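Local coordinates for protein phosphatidylinositol phosphate phosphatase (Schizosaccharomyces pombe, PDB 1I9Z) that removes the 5-phosphate from soluble and lipid inositol phosphates, through its magnesium-dependent 5-phosphatase domain, and controls cellular phosphoinositide levels, at residues K23-F28 with A315-V320; S31-G36 with F62-Q67; V111-M116 with F162-L167; L124-N129 with D154-G159. One frame throughout, in Å; residues are numbered along the deposited sequence.

Interaction 1 of 4, residues K23-F28 with A315-V320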
loop_
_atom_site.group_PDB
_atom_site.type_symbol
_atom_site.label_atom_id
_atom_site.label_comp_id
_atom_site.label_asym_id
_atom_site.label_seq_id
_atom_site.Cartn_x
_atom_site.Cartn_y
_atom_site.Cartn_z
ATOM N N LYS A 23 4.176 -15.666 -12.419
ATOM C CA LYS A 23 5.260 -14.693 -12.577
ATOM C C LYS A 23 5.338 -13.863 -11.242
ATOM O O LYS A 23 4.342 -13.725 -10.555
ATOM C CB LYS A 23 4.928 -13.773 -13.778
ATOM C CG LYS A 23 5.852 -12.572 -13.977
ATOM C CD LYS A 23 5.624 -11.796 -15.303
ATOM C CE LYS A 23 5.936 -10.273 -15.171
ATOM N NZ LYS A 23 7.349 -9.893 -14.802
ATOM N N ASN A 24 6.518 -13.378 -10.870
ATOM C CA ASN A 24 6.666 -12.542 -9.679
ATOM C C ASN A 24 6.815 -11.100 -10.204
ATOM O O ASN A 24 7.581 -10.851 -11.118
ATOM C CB ASN A 24 7.922 -12.905 -8.874
ATOM C CG ASN A 24 7.597 -13.648 -7.561
ATOM O OD1 ASN A 24 6.452 -14.114 -7.315
ATOM N ND2 ASN A 24 8.618 -13.775 -6.708
ATOM N N VAL A 25 6.060 -10.176 -9.642
ATOM C CA VAL A 25 6.152 -8.771 -10.030
ATOM C C VAL A 25 6.725 -8.028 -8.803
ATOM O O VAL A 25 6.254 -8.269 -7.695
ATOM C CB VAL A 25 4.733 -8.230 -10.366
ATOM C CG1 VAL A 25 4.765 -6.690 -10.537
ATOM C CG2 VAL A 25 4.226 -8.919 -11.690
ATOM N N LYS A 26 7.721 -7.159 -9.004
ATOM C CA LYS A 26 8.333 -6.376 -7.907
ATOM C C LYS A 26 7.564 -5.056 -7.732
ATOM O O LYS A 26 7.354 -4.326 -8.705
ATOM C CB LYS A 26 9.789 -6.018 -8.239
ATOM C CG LYS A 26 10.754 -7.222 -8.334
ATOM C CD LYS A 26 12.048 -6.760 -9.021
ATOM C CE LYS A 26 13.255 -7.741 -8.829
ATOM N NZ LYS A 26 14.221 -7.278 -7.720
ATOM N N ILE A 27 7.177 -4.752 -6.497
ATOM C CA ILE A 27 6.372 -3.566 -6.230
ATOM C C ILE A 27 7.024 -2.701 -5.166
ATOM O O ILE A 27 7.430 -3.195 -4.111
ATOM C CB ILE A 27 4.969 -3.957 -5.748
ATOM C CG1 ILE A 27 4.267 -4.800 -6.822
ATOM C CG2 ILE A 27 4.181 -2.650 -5.426
ATOM C CD1 ILE A 27 2.887 -5.402 -6.371
ATOM N N PHE A 28 7.150 -1.423 -5.449
ATOM C CA PHE A 28 7.819 -0.467 -4.542
ATOM C C PHE A 28 6.744 0.476 -4.047
ATOM O O PHE A 28 6.066 1.127 -4.870
ATOM C CB PHE A 28 8.866 0.346 -5.315
ATOM C CG PHE A 28 9.765 1.194 -4.429
ATOM C CD1 PHE A 28 11.050 0.718 -4.057
ATOM C CD2 PHE A 28 9.368 2.479 -3.980
ATOM C CE1 PHE A 28 11.916 1.481 -3.265
ATOM C CE2 PHE A 28 10.226 3.272 -3.171
ATOM C CZ PHE A 28 11.531 2.749 -2.802
ATOM N N ALA A 315 5.246 -9.908 -5.739
ATOM C CA ALA A 315 3.858 -10.318 -5.789
ATOM C C ALA A 315 3.734 -11.375 -6.873
ATOM O O ALA A 315 4.075 -11.116 -8.034
ATOM C CB ALA A 315 2.960 -9.111 -6.129
ATOM N N ASN A 316 3.311 -12.571 -6.464
ATOM C CA ASN A 316 3.132 -13.658 -7.388
ATOM C C ASN A 316 1.839 -13.424 -8.128
ATOM O O ASN A 316 0.782 -13.261 -7.518
ATOM C CB ASN A 316 3.074 -15.002 -6.654
ATOM C CG ASN A 316 3.022 -16.170 -7.647
ATOM O OD1 ASN A 316 1.963 -16.746 -7.905
ATOM N ND2 ASN A 316 4.170 -16.477 -8.252
ATOM N N ILE A 317 1.953 -13.429 -9.446
ATOM C CA ILE A 317 0.875 -13.178 -10.401
ATOM C C ILE A 317 0.530 -14.458 -11.155
ATOM O O ILE A 317 1.410 -15.254 -11.430
ATOM C CB ILE A 317 1.366 -12.052 -11.437
ATOM C CG1 ILE A 317 0.774 -10.722 -11.005
ATOM C CG2 ILE A 317 1.008 -12.356 -12.944
ATOM C CD1 ILE A 317 0.831 -10.509 -9.578
ATOM N N VAL A 318 -0.740 -14.638 -11.477
ATOM C CA VAL A 318 -1.139 -15.820 -12.246
ATOM C C VAL A 318 -1.880 -15.423 -13.503
ATOM O O VAL A 318 -2.753 -14.571 -13.465
ATOM C CB VAL A 318 -2.065 -16.742 -11.438
ATOM C CG1 VAL A 318 -2.350 -18.046 -12.221
ATOM C CG2 VAL A 318 -1.413 -17.037 -10.087
ATOM N N LYS A 319 -1.531 -16.050 -14.619
ATOM C CA LYS A 319 -2.234 -15.791 -15.852
ATOM C C LYS A 319 -2.880 -17.142 -16.226
ATOM O O LYS A 319 -2.179 -18.134 -16.475
ATOM C CB LYS A 319 -1.264 -15.332 -16.931
ATOM C CG LYS A 319 -1.958 -15.144 -18.274
ATOM C CD LYS A 319 -0.923 -14.761 -19.332
ATOM C CE LYS A 319 -1.515 -14.594 -20.739
ATOM N NZ LYS A 319 -0.455 -14.045 -21.647
ATOM N N VAL A 320 -4.205 -17.158 -16.245
ATOM C CA VAL A 320 -4.989 -18.354 -16.528
ATOM C C VAL A 320 -5.524 -18.378 -17.960
ATOM O O VAL A 320 -6.121 -17.416 -18.396
ATOM C CB VAL A 320 -6.213 -18.431 -15.595
ATOM C CG1 VAL A 320 -6.997 -19.730 -15.853
ATOM C CG2 VAL A 320 -5.764 -18.363 -14.117
#
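N24 and N316 face each other in the non-hydrogen-bonded pair at the middle of this antiparallel contact, where their CA atoms come within 4.4 Å. The two side chains cross at about a right angle and their amide planes stand 73° apart. N316 ND2 reaches N24 OD1 in a weak hydrogen bond of 3.4 Å. N316 has CG anti to its backbone N (chi1 -174°), which brings the amide back over the neighbouring strand.

On the opposite side of the sheet the side-chain contacts are apolar. V25 CG2 meets I317 CG1 at 4.0 Å, the two branched chains set obliquely, while I27 CD1 touches A315 CB at 3.7 Å. K23 shares this side, but its long chain leads away.

The backbone bonds are shorter than the asparagine bond. K23 and I317 each donate an N-H to the other's carbonyl oxygen, and the bond from I317 N to K23 O, 2.7 Å, is almost straight at 172°. V25 and A315 form a second reciprocal pair, V25 N to A315 O also at 2.7 Å.

The contact joins strand 20-33 to strand 309-320 inside the six-stranded sheet. Backbone bonds from K26 and F28 to I57 continue the sheet toward strand 57-63. The V25 and I317 side packs on Y155 of strand 147-155, and I27 on L160 of strand 158-166, both from the second sheet of this DNase I-like fold.

Interaction 2 of 4, residues S31-G36 with F62-Q67. With CA (calcium ion), chain B.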
loop_
_atom_site.group_PDB
_atom_site.type_symbol
_atom_site.label_atom_id
_atom_site.label_comp_id
_atom_site.label_asym_id
_atom_site.label_seq_id
_atom_site.Cartn_x
_atom_site.Cartn_y
_atom_site.Cartn_z
ATOM N N SER A 31 5.681 6.340 0.705
ATOM C CA SER A 31 4.792 7.260 1.401
ATOM C C SER A 31 5.530 8.492 1.947
ATOM O O SER A 31 6.650 8.378 2.522
ATOM C CB SER A 31 4.076 6.518 2.565
ATOM O OG SER A 31 2.996 7.307 2.990
ATOM N N TYR A 32 4.898 9.664 1.821
ATOM C CA TYR A 32 5.499 10.892 2.311
ATOM C C TYR A 32 4.503 11.964 2.708
ATOM O O TYR A 32 3.711 12.404 1.870
ATOM C CB TYR A 32 6.444 11.440 1.216
ATOM C CG TYR A 32 7.523 12.438 1.637
ATOM C CD1 TYR A 32 7.714 12.852 2.964
ATOM C CD2 TYR A 32 8.430 12.923 0.667
ATOM C CE1 TYR A 32 8.792 13.755 3.302
ATOM C CE2 TYR A 32 9.458 13.780 0.996
ATOM C CZ TYR A 32 9.631 14.195 2.299
ATOM O OH TYR A 32 10.643 15.110 2.610
ATOM N N ASN A 33 4.452 12.323 3.994
ATOM C CA ASN A 33 3.631 13.446 4.439
ATOM C C ASN A 33 4.591 14.641 4.214
ATOM O O ASN A 33 5.601 14.814 4.913
ATOM C CB ASN A 33 3.313 13.407 5.959
ATOM C CG ASN A 33 2.524 14.591 6.368
ATOM O OD1 ASN A 33 2.866 15.724 5.994
ATOM N ND2 ASN A 33 1.458 14.389 7.179
ATOM N N LEU A 34 4.242 15.448 3.216
ATOM C CA LEU A 34 5.045 16.610 2.751
ATOM C C LEU A 34 5.030 17.886 3.533
ATOM O O LEU A 34 5.888 18.762 3.297
ATOM C CB LEU A 34 4.528 16.985 1.344
ATOM C CG LEU A 34 4.629 15.816 0.394
ATOM C CD1 LEU A 34 3.718 16.207 -0.849
ATOM C CD2 LEU A 34 6.102 15.610 -0.085
ATOM N N ASN A 35 4.045 18.043 4.433
ATOM C CA ASN A 35 3.920 19.286 5.170
ATOM C C ASN A 35 3.826 20.482 4.181
ATOM O O ASN A 35 4.341 21.595 4.482
ATOM C CB ASN A 35 5.099 19.482 6.117
ATOM C CG ASN A 35 4.856 20.560 7.140
ATOM O OD1 ASN A 35 3.742 20.754 7.650
ATOM N ND2 ASN A 35 5.930 21.315 7.439
ATOM N N GLY A 36 3.247 20.215 3.005
ATOM C CA GLY A 36 3.045 21.261 2.002
ATOM C C GLY A 36 4.305 21.706 1.279
ATOM O O GLY A 36 4.258 22.721 0.587
ATOM N N PHE A 62 1.151 10.480 -1.194
ATOM C CA PHE A 62 1.533 11.717 -0.527
ATOM C C PHE A 62 0.435 12.192 0.393
ATOM O O PHE A 62 -0.788 11.946 0.105
ATOM C CB PHE A 62 1.761 12.884 -1.558
ATOM C CG PHE A 62 2.942 12.669 -2.436
ATOM C CD1 PHE A 62 2.775 12.332 -3.761
ATOM C CD2 PHE A 62 4.232 12.828 -1.936
ATOM C CE1 PHE A 62 3.931 12.158 -4.619
ATOM C CE2 PHE A 62 5.400 12.648 -2.785
ATOM C CZ PHE A 62 5.226 12.321 -4.118
ATOM N N GLN A 63 0.844 12.797 1.527
ATOM C CA GLN A 63 -0.099 13.489 2.400
ATOM C C GLN A 63 0.351 14.957 2.491
ATOM O O GLN A 63 1.549 15.278 2.338
ATOM C CB GLN A 63 -0.215 12.878 3.778
ATOM C CG GLN A 63 -0.566 11.331 3.675
ATOM C CD GLN A 63 0.683 10.514 3.424
ATOM O OE1 GLN A 63 1.746 10.832 3.980
ATOM N NE2 GLN A 63 0.565 9.437 2.642
ATOM N N GLU A 64 -0.601 15.834 2.772
ATOM C CA GLU A 64 -0.340 17.280 2.862
ATOM C C GLU A 64 0.341 17.904 1.640
ATOM O O GLU A 64 1.330 18.672 1.781
ATOM C CB GLU A 64 0.429 17.668 4.146
ATOM C CG GLU A 64 -0.322 17.160 5.386
ATOM C CD GLU A 64 0.141 17.808 6.655
ATOM O OE1 GLU A 64 0.501 19.014 6.610
ATOM O OE2 GLU A 64 0.049 17.178 7.715
ATOM N N ILE A 65 -0.163 17.604 0.457
ATOM C CA ILE A 65 0.383 18.251 -0.768
ATOM C C ILE A 65 0.229 19.768 -0.520
ATOM O O ILE A 65 1.047 20.605 -0.958
ATOM C CB ILE A 65 -0.365 17.772 -2.028
ATOM C CG1 ILE A 65 0.170 16.374 -2.380
ATOM C CG2 ILE A 65 -0.140 18.838 -3.258
ATOM C CD1 ILE A 65 -0.513 15.720 -3.516
ATOM N N VAL A 66 -0.804 20.107 0.242
ATOM C CA VAL A 66 -0.988 21.473 0.719
ATOM C C VAL A 66 -0.926 21.300 2.258
ATOM O O VAL A 66 -1.608 20.444 2.832
ATOM C CB VAL A 66 -2.338 22.063 0.332
ATOM C CG1 VAL A 66 -2.452 23.486 0.946
ATOM C CG2 VAL A 66 -2.425 22.150 -1.173
ATOM N N GLN A 67 -0.062 22.069 2.897
ATOM C CA GLN A 67 0.109 22.006 4.349
ATOM C C GLN A 67 -1.213 22.259 5.077
ATOM O O GLN A 67 -1.931 23.205 4.777
ATOM C CB GLN A 67 1.166 23.037 4.788
ATOM C CG GLN A 67 1.153 23.363 6.256
ATOM C CD GLN A 67 2.462 23.926 6.778
ATOM O OE1 GLN A 67 2.992 24.893 6.244
ATOM N NE2 GLN A 67 2.983 23.325 7.840
HETATM CA CA CA B . 1.783 18.825 9.235
HETATM O O HOH W 1 3.197 17.419 8.156
HETATM O O HOH W 2 5.908 23.563 9.372
HETATM O O HOH W 3 1.905 23.133 -1.038
HETATM O O HOH W 4 -0.164 18.118 10.086
HETATM O O HOH W 5 0.497 21.298 9.563
HETATM O O HOH W 6 2.928 19.252 11.075
#
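L34 is the main bump: with CG anti to the carbonyl carbon (chi1 -58°), its CD1 methyl enters the hollow between the F62 ring and I65, 3.6 Å from F62 CD2 and 3.9 Å from I65 CG1, while CD2 lies over one face of the Y32 ring. The parallel strands are joined there by Q63 N to Y32 O, and by L34 N to Q63 O at 2.8 Å.

On the other side N33 fits against E64. ND2 donates to E64 OE2 at 3.2 Å, from 44° out of the carboxylate plane, and also bonds D207; OD1 closes an Asx turn onto N35 N. E64 OE2 binds the calcium at 2.8 Å, and a metal-bound water donates to N33 OD1. The E64 side chain lies about 6 Å from the bound D-myo-inositol-1,4-bisphosphate, so N33 is second shell to the metal and substrate site. Were N33 an alanine, E64 and the water are likely to lose this second-shell grip, D207 its amide donor, and the turn its closure.

The pairing belongs to the beta-alpha-beta unit of strand 20-33, helix 44-47 and strand 57-63. W84 of helix 78-94 packs on L34 and F62, and A114 of strand 113-120 touches I65.

Interaction 3 of 4, residues V111-M116 with F162-L167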
loop_
_atom_site.group_PDB
_atom_site.type_symbol
_atom_site.label_atom_id
_atom_site.label_comp_id
_atom_site.label_asym_id
_atom_site.label_seq_id
_atom_site.Cartn_x
_atom_site.Cartn_y
_atom_site.Cartn_z
ATOM N N VAL A 111 -8.335 16.122 -1.179
ATOM C CA VAL A 111 -7.732 17.280 -0.578
ATOM C C VAL A 111 -6.184 17.186 -0.712
ATOM O O VAL A 111 -5.692 17.198 -1.805
ATOM C CB VAL A 111 -8.093 17.500 0.863
ATOM C CG1 VAL A 111 -7.528 18.873 1.314
ATOM C CG2 VAL A 111 -9.663 17.460 1.013
ATOM N N GLY A 112 -5.427 17.096 0.381
ATOM C CA GLY A 112 -3.987 17.016 0.221
ATOM C C GLY A 112 -3.362 15.612 0.135
ATOM O O GLY A 112 -2.119 15.438 0.066
ATOM N N THR A 113 -4.214 14.616 0.155
ATOM C CA THR A 113 -3.771 13.232 0.049
ATOM C C THR A 113 -3.842 12.793 -1.400
ATOM O O THR A 113 -4.877 13.045 -2.039
ATOM C CB THR A 113 -4.695 12.338 0.940
ATOM O OG1 THR A 113 -4.620 12.826 2.282
ATOM C CG2 THR A 113 -4.271 10.867 0.839
ATOM N N ALA A 114 -2.757 12.186 -1.932
ATOM C CA ALA A 114 -2.813 11.713 -3.316
ATOM C C ALA A 114 -2.115 10.363 -3.487
ATOM O O ALA A 114 -1.171 10.020 -2.755
ATOM C CB ALA A 114 -2.179 12.764 -4.277
ATOM N N LEU A 115 -2.575 9.610 -4.459
ATOM C CA LEU A 115 -2.008 8.293 -4.757
ATOM C C LEU A 115 -1.723 8.275 -6.253
ATOM O O LEU A 115 -2.565 8.672 -7.066
ATOM C CB LEU A 115 -3.045 7.155 -4.432
ATOM C CG LEU A 115 -2.501 5.733 -4.629
ATOM C CD1 LEU A 115 -1.342 5.457 -3.556
ATOM C CD2 LEU A 115 -3.702 4.703 -4.482
ATOM N N MET A 116 -0.521 7.873 -6.628
ATOM C CA MET A 116 -0.234 7.797 -8.044
ATOM C C MET A 116 0.521 6.507 -8.274
ATOM O O MET A 116 1.419 6.119 -7.461
ATOM C CB MET A 116 0.589 9.026 -8.496
ATOM C CG MET A 116 1.838 9.213 -7.687
ATOM S SD MET A 116 2.651 10.886 -8.050
ATOM C CE MET A 116 1.627 11.988 -7.341
ATOM N N PHE A 162 -4.489 -0.782 -3.834
ATOM C CA PHE A 162 -3.636 0.105 -3.084
ATOM C C PHE A 162 -4.409 1.281 -2.485
ATOM O O PHE A 162 -5.223 1.971 -3.183
ATOM C CB PHE A 162 -2.493 0.631 -3.984
ATOM C CG PHE A 162 -1.612 -0.436 -4.428
ATOM C CD1 PHE A 162 -1.867 -1.113 -5.630
ATOM C CD2 PHE A 162 -0.526 -0.838 -3.599
ATOM C CE1 PHE A 162 -1.049 -2.174 -6.040
ATOM C CE2 PHE A 162 0.288 -1.889 -3.992
ATOM C CZ PHE A 162 0.034 -2.550 -5.199
ATOM N N ILE A 163 -4.154 1.527 -1.196
ATOM C CA ILE A 163 -4.816 2.596 -0.504
ATOM C C ILE A 163 -3.847 3.442 0.278
ATOM O O ILE A 163 -3.038 2.896 1.037
ATOM C CB ILE A 163 -5.834 2.070 0.531
ATOM C CG1 ILE A 163 -6.718 1.004 -0.114
ATOM C CG2 ILE A 163 -6.659 3.214 1.117
ATOM C CD1 ILE A 163 -6.791 -0.234 0.666
ATOM N N THR A 164 -3.861 4.770 0.051
ATOM C CA THR A 164 -3.073 5.629 0.934
ATOM C C THR A 164 -4.064 6.489 1.751
ATOM O O THR A 164 -5.173 6.778 1.303
ATOM C CB THR A 164 -2.042 6.541 0.171
ATOM O OG1 THR A 164 -1.168 7.113 1.138
ATOM C CG2 THR A 164 -2.786 7.701 -0.582
ATOM N N SER A 165 -3.714 6.880 2.983
ATOM C CA SER A 165 -4.599 7.661 3.836
ATOM C C SER A 165 -3.863 8.638 4.709
ATOM O O SER A 165 -2.608 8.553 4.883
ATOM C CB SER A 165 -5.339 6.729 4.851
ATOM O OG SER A 165 -6.046 5.814 4.074
ATOM N N HIS A 166 -4.649 9.548 5.268
ATOM C CA HIS A 166 -4.149 10.504 6.258
ATOM C C HIS A 166 -5.238 10.463 7.273
ATOM O O HIS A 166 -6.380 10.907 6.979
ATOM C CB HIS A 166 -4.040 11.887 5.628
ATOM C CG HIS A 166 -3.232 12.871 6.417
ATOM N ND1 HIS A 166 -2.760 12.636 7.698
ATOM C CD2 HIS A 166 -2.886 14.147 6.111
ATOM C CE1 HIS A 166 -2.160 13.736 8.153
ATOM N NE2 HIS A 166 -2.224 14.653 7.200
ATOM N N LEU A 167 -4.948 9.890 8.463
ATOM C CA LEU A 167 -5.987 9.771 9.490
ATOM C C LEU A 167 -5.955 10.824 10.569
ATOM O O LEU A 167 -5.036 11.708 10.630
ATOM C CB LEU A 167 -5.945 8.341 10.108
ATOM C CG LEU A 167 -5.850 7.171 9.139
ATOM C CD1 LEU A 167 -5.879 5.825 9.954
ATOM C CD2 LEU A 167 -7.045 7.243 8.040
#
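T164 presents its CG2 methyl to strand 113-116, where it meets both T113 and L115. That methyl lies 3.8 Å from T113 CG2 and 3.9 Å from L115 CB; T113 and T164 slide past each other in opposite directions, as do L115 and T164. CG2 sits between the backbone N and the carbonyl carbon, with OG1 anti to N (chi1 -168°), so the methyl faces this contact while the hydroxyl bonds F205 O. L115 CD1 rests 3.9 Å from T164 CB, and L115 CD2 reaches F162 CB at 4.3 Å.

A second group sets carbon against oxygen. L115 CD2 touches F162 O at 3.4 Å, T164 CG2 touches A114 O at 3.6 Å, and T113 OG1 lies 3.5 Å from H166 CB.

Backbone pairing is absent, since the strand axes pass 7.0 Å apart at 161° and belong to different sheets, one six-stranded, the other five-stranded. This is face-to-face packing within the beta sandwich of the DNase I-like fold.

The chemistry implies cohesion by buried methyl packing, while polar ends pair beyond the interface: S165 OG is hydrogen-bonded to W204 NE1, and H166 NE2 makes a weak hydrogen bond to OE2 of the calcium ligand E64.

Interaction 4 of 4, residues L124-N129 with D154-G159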
loop_
_atom_site.group_PDB
_atom_site.type_symbol
_atom_site.label_atom_id
_atom_site.label_comp_id
_atom_site.label_asym_id
_atom_site.label_seq_id
_atom_site.Cartn_x
_atom_site.Cartn_y
_atom_site.Cartn_z
ATOM N N LEU A 124 2.169 -2.849 -19.011
ATOM C CA LEU A 124 0.833 -2.408 -19.410
ATOM C C LEU A 124 -0.143 -3.414 -20.019
ATOM O O LEU A 124 -1.321 -3.428 -19.658
ATOM C CB LEU A 124 0.939 -1.197 -20.328
ATOM C CG LEU A 124 0.929 0.169 -19.694
ATOM C CD1 LEU A 124 0.861 1.189 -20.856
ATOM C CD2 LEU A 124 -0.282 0.316 -18.753
ATOM N N PRO A 125 0.315 -4.274 -20.944
ATOM C CA PRO A 125 -0.626 -5.238 -21.531
ATOM C C PRO A 125 -1.266 -6.159 -20.517
ATOM O O PRO A 125 -2.344 -6.678 -20.766
ATOM C CB PRO A 125 0.242 -6.013 -22.526
ATOM C CG PRO A 125 1.275 -5.012 -22.946
ATOM C CD PRO A 125 1.622 -4.319 -21.635
ATOM N N SER A 126 -0.620 -6.326 -19.360
ATOM C CA SER A 126 -1.107 -7.234 -18.321
ATOM C C SER A 126 -2.074 -6.559 -17.378
ATOM O O SER A 126 -2.807 -7.235 -16.684
ATOM C CB SER A 126 0.063 -7.750 -17.442
ATOM O OG SER A 126 0.969 -8.588 -18.135
ATOM N N ILE A 127 -2.124 -5.230 -17.403
ATOM C CA ILE A 127 -2.946 -4.491 -16.413
ATOM C C ILE A 127 -4.310 -4.124 -16.925
ATOM O O ILE A 127 -4.415 -3.489 -17.985
ATOM C CB ILE A 127 -2.149 -3.251 -15.943
ATOM C CG1 ILE A 127 -0.947 -3.758 -15.101
ATOM C CG2 ILE A 127 -3.072 -2.326 -15.082
ATOM C CD1 ILE A 127 0.106 -2.682 -14.707
ATOM N N LYS A 128 -5.355 -4.547 -16.210
ATOM C CA LYS A 128 -6.704 -4.314 -16.667
ATOM C C LYS A 128 -7.638 -3.933 -15.514
ATOM O O LYS A 128 -7.287 -4.140 -14.338
ATOM C CB LYS A 128 -7.235 -5.605 -17.329
ATOM C CG LYS A 128 -6.405 -6.061 -18.576
ATOM C CD LYS A 128 -6.808 -5.264 -19.831
ATOM C CE LYS A 128 -5.823 -5.490 -21.032
ATOM N NZ LYS A 128 -4.552 -4.649 -20.806
ATOM N N ASN A 129 -8.813 -3.390 -15.868
ATOM C CA ASN A 129 -9.836 -3.037 -14.877
ATOM C C ASN A 129 -9.329 -2.088 -13.766
ATOM O O ASN A 129 -9.636 -2.265 -12.545
ATOM C CB ASN A 129 -10.395 -4.321 -14.250
ATOM C CG ASN A 129 -10.784 -5.359 -15.320
ATOM O OD1 ASN A 129 -11.476 -5.008 -16.268
ATOM N ND2 ASN A 129 -10.319 -6.624 -15.176
ATOM N N ASP A 154 -6.214 -5.321 -12.028
ATOM C CA ASP A 154 -5.859 -6.734 -12.104
ATOM C C ASP A 154 -4.569 -6.745 -12.888
ATOM O O ASP A 154 -4.401 -5.940 -13.824
ATOM C CB ASP A 154 -6.943 -7.522 -12.846
ATOM C CG ASP A 154 -8.185 -7.569 -12.088
ATOM O OD1 ASP A 154 -8.115 -8.014 -10.933
ATOM O OD2 ASP A 154 -9.246 -7.154 -12.582
ATOM N N TYR A 155 -3.639 -7.604 -12.467
ATOM C CA TYR A 155 -2.377 -7.820 -13.176
ATOM C C TYR A 155 -2.567 -9.296 -13.613
ATOM O O TYR A 155 -2.501 -10.251 -12.811
ATOM C CB TYR A 155 -1.162 -7.596 -12.292
ATOM C CG TYR A 155 0.123 -7.603 -13.090
ATOM C CD1 TYR A 155 0.900 -6.446 -13.199
ATOM C CD2 TYR A 155 0.572 -8.766 -13.736
ATOM C CE1 TYR A 155 2.070 -6.431 -13.904
ATOM C CE2 TYR A 155 1.775 -8.766 -14.471
ATOM C CZ TYR A 155 2.507 -7.594 -14.549
ATOM O OH TYR A 155 3.660 -7.528 -15.270
ATOM N N GLU A 156 -2.817 -9.447 -14.915
ATOM C CA GLU A 156 -3.218 -10.745 -15.457
ATOM C C GLU A 156 -4.454 -11.131 -14.628
ATOM O O GLU A 156 -5.373 -10.320 -14.514
ATOM C CB GLU A 156 -2.087 -11.773 -15.365
ATOM C CG GLU A 156 -0.896 -11.468 -16.268
ATOM C CD GLU A 156 -1.179 -11.392 -17.798
ATOM O OE1 GLU A 156 -2.254 -11.760 -18.296
ATOM O OE2 GLU A 156 -0.279 -10.928 -18.508
ATOM N N ASP A 157 -4.501 -12.324 -14.019
ATOM C CA ASP A 157 -5.693 -12.673 -13.266
ATOM C C ASP A 157 -5.548 -12.505 -11.749
ATOM O O ASP A 157 -6.261 -13.148 -10.972
ATOM C CB ASP A 157 -6.119 -14.110 -13.572
ATOM C CG ASP A 157 -6.505 -14.301 -15.045
ATOM O OD1 ASP A 157 -5.645 -14.600 -15.873
ATOM O OD2 ASP A 157 -7.682 -14.115 -15.363
ATOM N N THR A 158 -4.635 -11.647 -11.327
ATOM C CA THR A 158 -4.433 -11.433 -9.899
ATOM C C THR A 158 -4.912 -10.015 -9.575
ATOM O O THR A 158 -4.500 -9.098 -10.281
ATOM C CB THR A 158 -2.927 -11.569 -9.577
ATOM O OG1 THR A 158 -2.518 -12.945 -9.814
ATOM C CG2 THR A 158 -2.677 -11.202 -8.097
ATOM N N GLY A 159 -5.721 -9.834 -8.522
ATOM C CA GLY A 159 -6.249 -8.501 -8.180
ATOM C C GLY A 159 -5.459 -7.762 -7.100
ATOM O O GLY A 159 -5.156 -8.367 -6.067
HETATM O O HOH W 7 -5.470 -8.245 -16.147
#
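The Y155 ring receives S126 CB over one face, in a CH-pi contact with CB 3.8 Å from the ring centroid and 21° off the normal. I127 comes to the same ring obliquely, its CG1 lying 3.8 Å from Y155 CD1. Y155 and I127 are a non-hydrogen-bonded pair, so their side chains leave the sheet on the same face.

Two carboxylates provide the other flat groups. E156 OE2 accepts from S126 OG at 2.7 Å, the hydroxyl standing 40° out of the carboxylate plane; the bend at chi2 folds the glutamate back to reach it. D154 OD2 uses its anti lone pair for N129 ND2, 2.9 Å away and near the amide plane of N129, although the two groups are turned 79° apart. The other oxygen of D154 forms a salt bridge with R152.

The backbones pair antiparallel. K128 and D154 bond reciprocally, with D154 N to K128 O at 2.8 Å, and E156 N donates to S126 O at 2.8 Å. A water lies within hydrogen-bonding distance of both S126 O and E156 O, beside the start of the type II' turn from Y155 to T158. Losing the carboxylate of E156 to an alanine is likely to leave the S126 hydroxyl without its acceptor and able to turn.

At the open end of the hairpin of strands 127-136 and 147-155, main-chain bonds set the register, and serine and asparagine donors meet acidic side chains at its partly exposed margin, while Y155 and I127 turn inward to apolar packing.

How the interactions relate
Interactions 2 and 3 are buried and lie about 9 Å apart between centres, whereas interactions 1 and 4 are partly exposed and about 10 Å apart. Interactions 1 and 2 share strand 20-33 but sit about 30 Å from each other, on opposite sides of the chain's centre. Both are contacts within the six-stranded sheet; interaction 4 lies in the five-stranded one, and interaction 3 packs the two sheets together. The chemistry follows: main-chain pairing with polar margins in 1 and 4, parallel main-chain pairing that leads into a metal-linked polar network in 2, methyl packing in 3. Probable hydrogen bonds connect them, D157 N to V318 O (1 with 4) and F62 N to A114 O (2 with 3).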